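Local coordinates for protein p450 cytochrome, putative (PDB 6Y01) that probably binds and carries the molybdenum cofactor (Moco) as a Rossmann-fold transport protein of a phototrophic bacterium, at residues P16-M21 / E45-L50. Sequence-based numbering, arbitrary orientation.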
loop_
_atom_site.group_PDB
_atom_site.type_symbol
_atom_site.label_atom_id
_atom_site.label_comp_id
_atom_site.label_asym_id
_atom_site.label_seq_id
_atom_site.Cartn_x
_atom_site.Cartn_y
_atom_site.Cartn_z
ATOM N N PRO D 16 -2.213 23.674 -8.130
ATOM C CA PRO D 16 -3.010 23.093 -7.050
ATOM C C PRO D 16 -3.743 21.840 -7.511
ATOM O O PRO D 16 -4.316 21.834 -8.625
ATOM C CB PRO D 16 -3.998 24.199 -6.681
ATOM C CG PRO D 16 -3.260 25.465 -7.099
ATOM C CD PRO D 16 -2.531 25.079 -8.361
ATOM N N ILE D 17 -3.746 20.806 -6.672
ATOM C CA ILE D 17 -4.517 19.575 -6.872
ATOM C C ILE D 17 -5.623 19.544 -5.830
ATOM O O ILE D 17 -5.359 19.633 -4.631
ATOM C CB ILE D 17 -3.705 18.297 -6.724
ATOM C CG1 ILE D 17 -2.637 18.188 -7.772
ATOM C CG2 ILE D 17 -4.633 17.095 -6.793
ATOM C CD1 ILE D 17 -1.866 16.845 -7.700
ATOM N N ILE D 18 -6.864 19.516 -6.292
ATOM C CA ILE D 18 -8.051 19.513 -5.420
ATOM C C ILE D 18 -8.658 18.138 -5.508
ATOM O O ILE D 18 -9.046 17.690 -6.626
ATOM C CB ILE D 18 -9.057 20.586 -5.829
ATOM C CG1 ILE D 18 -8.388 21.955 -5.980
ATOM C CG2 ILE D 18 -10.204 20.634 -4.846
ATOM C CD1 ILE D 18 -7.600 22.445 -4.832
ATOM N N GLY D 19 -8.720 17.441 -4.364
ATOM C CA GLY D 19 -9.345 16.139 -4.310
ATOM C C GLY D 19 -10.815 16.278 -4.042
ATOM O O GLY D 19 -11.182 16.906 -3.096
ATOM N N VAL D 20 -11.641 15.694 -4.882
ATOM C CA VAL D 20 -13.096 15.684 -4.687
ATOM C C VAL D 20 -13.504 14.255 -4.409
ATOM O O VAL D 20 -13.343 13.383 -5.270
ATOM C CB VAL D 20 -13.891 16.298 -5.850
ATOM C CG1 VAL D 20 -15.378 16.159 -5.578
ATOM C CG2 VAL D 20 -13.478 17.741 -6.033
ATOM N N MET D 21 -14.007 14.036 -3.197
ATOM C CA MET D 21 -14.446 12.741 -2.710
ATOM C C MET D 21 -15.968 12.826 -2.566
ATOM O O MET D 21 -16.523 13.890 -2.297
ATOM C CB MET D 21 -13.820 12.435 -1.299
ATOM C CG MET D 21 -12.320 12.562 -1.217
ATOM S SD MET D 21 -11.347 11.303 -2.181
ATOM C CE MET D 21 -10.463 12.378 -3.307
ATOM N N GLU D 45 -10.299 27.472 -12.756
ATOM C CA GLU D 45 -9.204 28.132 -12.015
ATOM C C GLU D 45 -7.827 27.689 -12.540
ATOM O O GLU D 45 -6.794 28.224 -12.059
ATOM C CB GLU D 45 -9.303 27.802 -10.520
ATOM C CG GLU D 45 -10.510 28.382 -9.847
ATOM C CD GLU D 45 -10.545 29.900 -9.838
ATOM O OE1 GLU D 45 -9.451 30.551 -9.894
ATOM O OE2 GLU D 45 -11.668 30.449 -9.812
ATOM N N GLY D 46 -7.777 26.696 -13.417
ATOM C CA GLY D 46 -6.501 26.108 -13.854
ATOM C C GLY D 46 -5.948 25.108 -12.867
ATOM O O GLY D 46 -4.768 24.787 -12.931
ATOM N N TRP D 47 -6.793 24.625 -11.974
ATOM C CA TRP D 47 -6.400 23.618 -10.959
ATOM C C TRP D 47 -6.593 22.222 -11.516
ATOM O O TRP D 47 -7.363 22.017 -12.451
ATOM C CB TRP D 47 -7.200 23.837 -9.692
ATOM C CG TRP D 47 -7.009 25.177 -9.065
ATOM C CD1 TRP D 47 -6.021 26.085 -9.292
ATOM C CD2 TRP D 47 -7.870 25.771 -8.096
ATOM N NE1 TRP D 47 -6.197 27.196 -8.503
ATOM C CE2 TRP D 47 -7.329 27.025 -7.764
ATOM C CE3 TRP D 47 -9.060 25.358 -7.485
ATOM C CZ2 TRP D 47 -7.946 27.895 -6.880
ATOM C CZ3 TRP D 47 -9.677 26.237 -6.630
ATOM C CH2 TRP D 47 -9.112 27.475 -6.308
ATOM N N VAL D 48 -5.922 21.257 -10.894
ATOM C CA VAL D 48 -6.036 19.851 -11.275
ATOM C C VAL D 48 -7.081 19.200 -10.378
ATOM O O VAL D 48 -7.055 19.446 -9.125
ATOM C CB VAL D 48 -4.678 19.180 -11.179
ATOM C CG1 VAL D 48 -4.779 17.703 -11.477
ATOM C CG2 VAL D 48 -3.694 19.863 -12.113
ATOM N N LEU D 49 -7.926 18.354 -10.931
ATOM C CA LEU D 49 -8.909 17.589 -10.159
ATOM C C LEU D 49 -8.373 16.203 -9.939
ATOM O O LEU D 49 -7.933 15.548 -10.863
ATOM C CB LEU D 49 -10.222 17.476 -10.924
ATOM C CG LEU D 49 -11.259 16.566 -10.264
ATOM C CD1 LEU D 49 -11.799 17.187 -9.028
ATOM C CD2 LEU D 49 -12.389 16.289 -11.220
ATOM N N LEU D 50 -8.421 15.776 -8.662
ATOM C CA LEU D 50 -8.078 14.388 -8.281
ATOM C C LEU D 50 -9.297 13.721 -7.697
ATOM O O LEU D 50 -9.982 14.311 -6.859
ATOM C CB LEU D 50 -6.888 14.366 -7.307
ATOM C CG LEU D 50 -6.430 12.966 -6.915
ATOM C CD1 LEU D 50 -5.002 13.003 -6.412
ATOM C CD2 LEU D 50 -7.238 12.460 -5.698
#
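Ile17, Ile18 and Gly19 pair in parallel register with Val48, Leu49 and Leu50, and the axes of strands 17-21 and 48-50 cross at -34° over these short segments, in the twisted sense usual for parallel strands. Four backbone hydrogen bonds fix the register: Val48 N to Pro16 O, Ile18 N to Val48 O (2.8 Å), Leu50 N to Ile18 O, and Val20 N to Leu50 O (2.9 Å). Gly19 CA adds a C-H···O contact to Leu50 O at 3.2 Å, and a CB on this glycine would be crowded by Met21 CE.

Trp47 stands just before strand 48-50. Its CG stands anti to the carbonyl carbon (chi1 -60°), which lays the indole between two residues: Glu45 CB sits over the centre of one face, while Pro16 CB lies over the opposite face, offset toward the rim, as a CH-pi contact 4.0 Å from the centroid of the five-membered ring. Ile18 CG1 reaches Trp47 CE3 at 3.8 Å, beside Ile42 of helix 29-44 and Ile169 of helix 162-176. Replacing Trp47 by an alanine would probably leave Pro16 CB and Ile18 CG1 without their aromatic partner and open a gap against Ile166 and Ile169 of helix 162-176. Farther along this face, Val20 CG2 presses tightly on Leu49 CD1 (3.5 Å).

On the other face, Ile17 CG2 meets Leu50 CB at 3.6 Å, and Ile17 lies alongside Val48; Ile17 and Val48 also pack on Ile91 of the second subunit. Strand 17-21, helix 29-44 and strand 48-51 thus form a beta-alpha-beta crossover of the Rossmann-like sheet, in which the four backbone bonds link the two strands while apolar side chains pack on both faces of a buried contact.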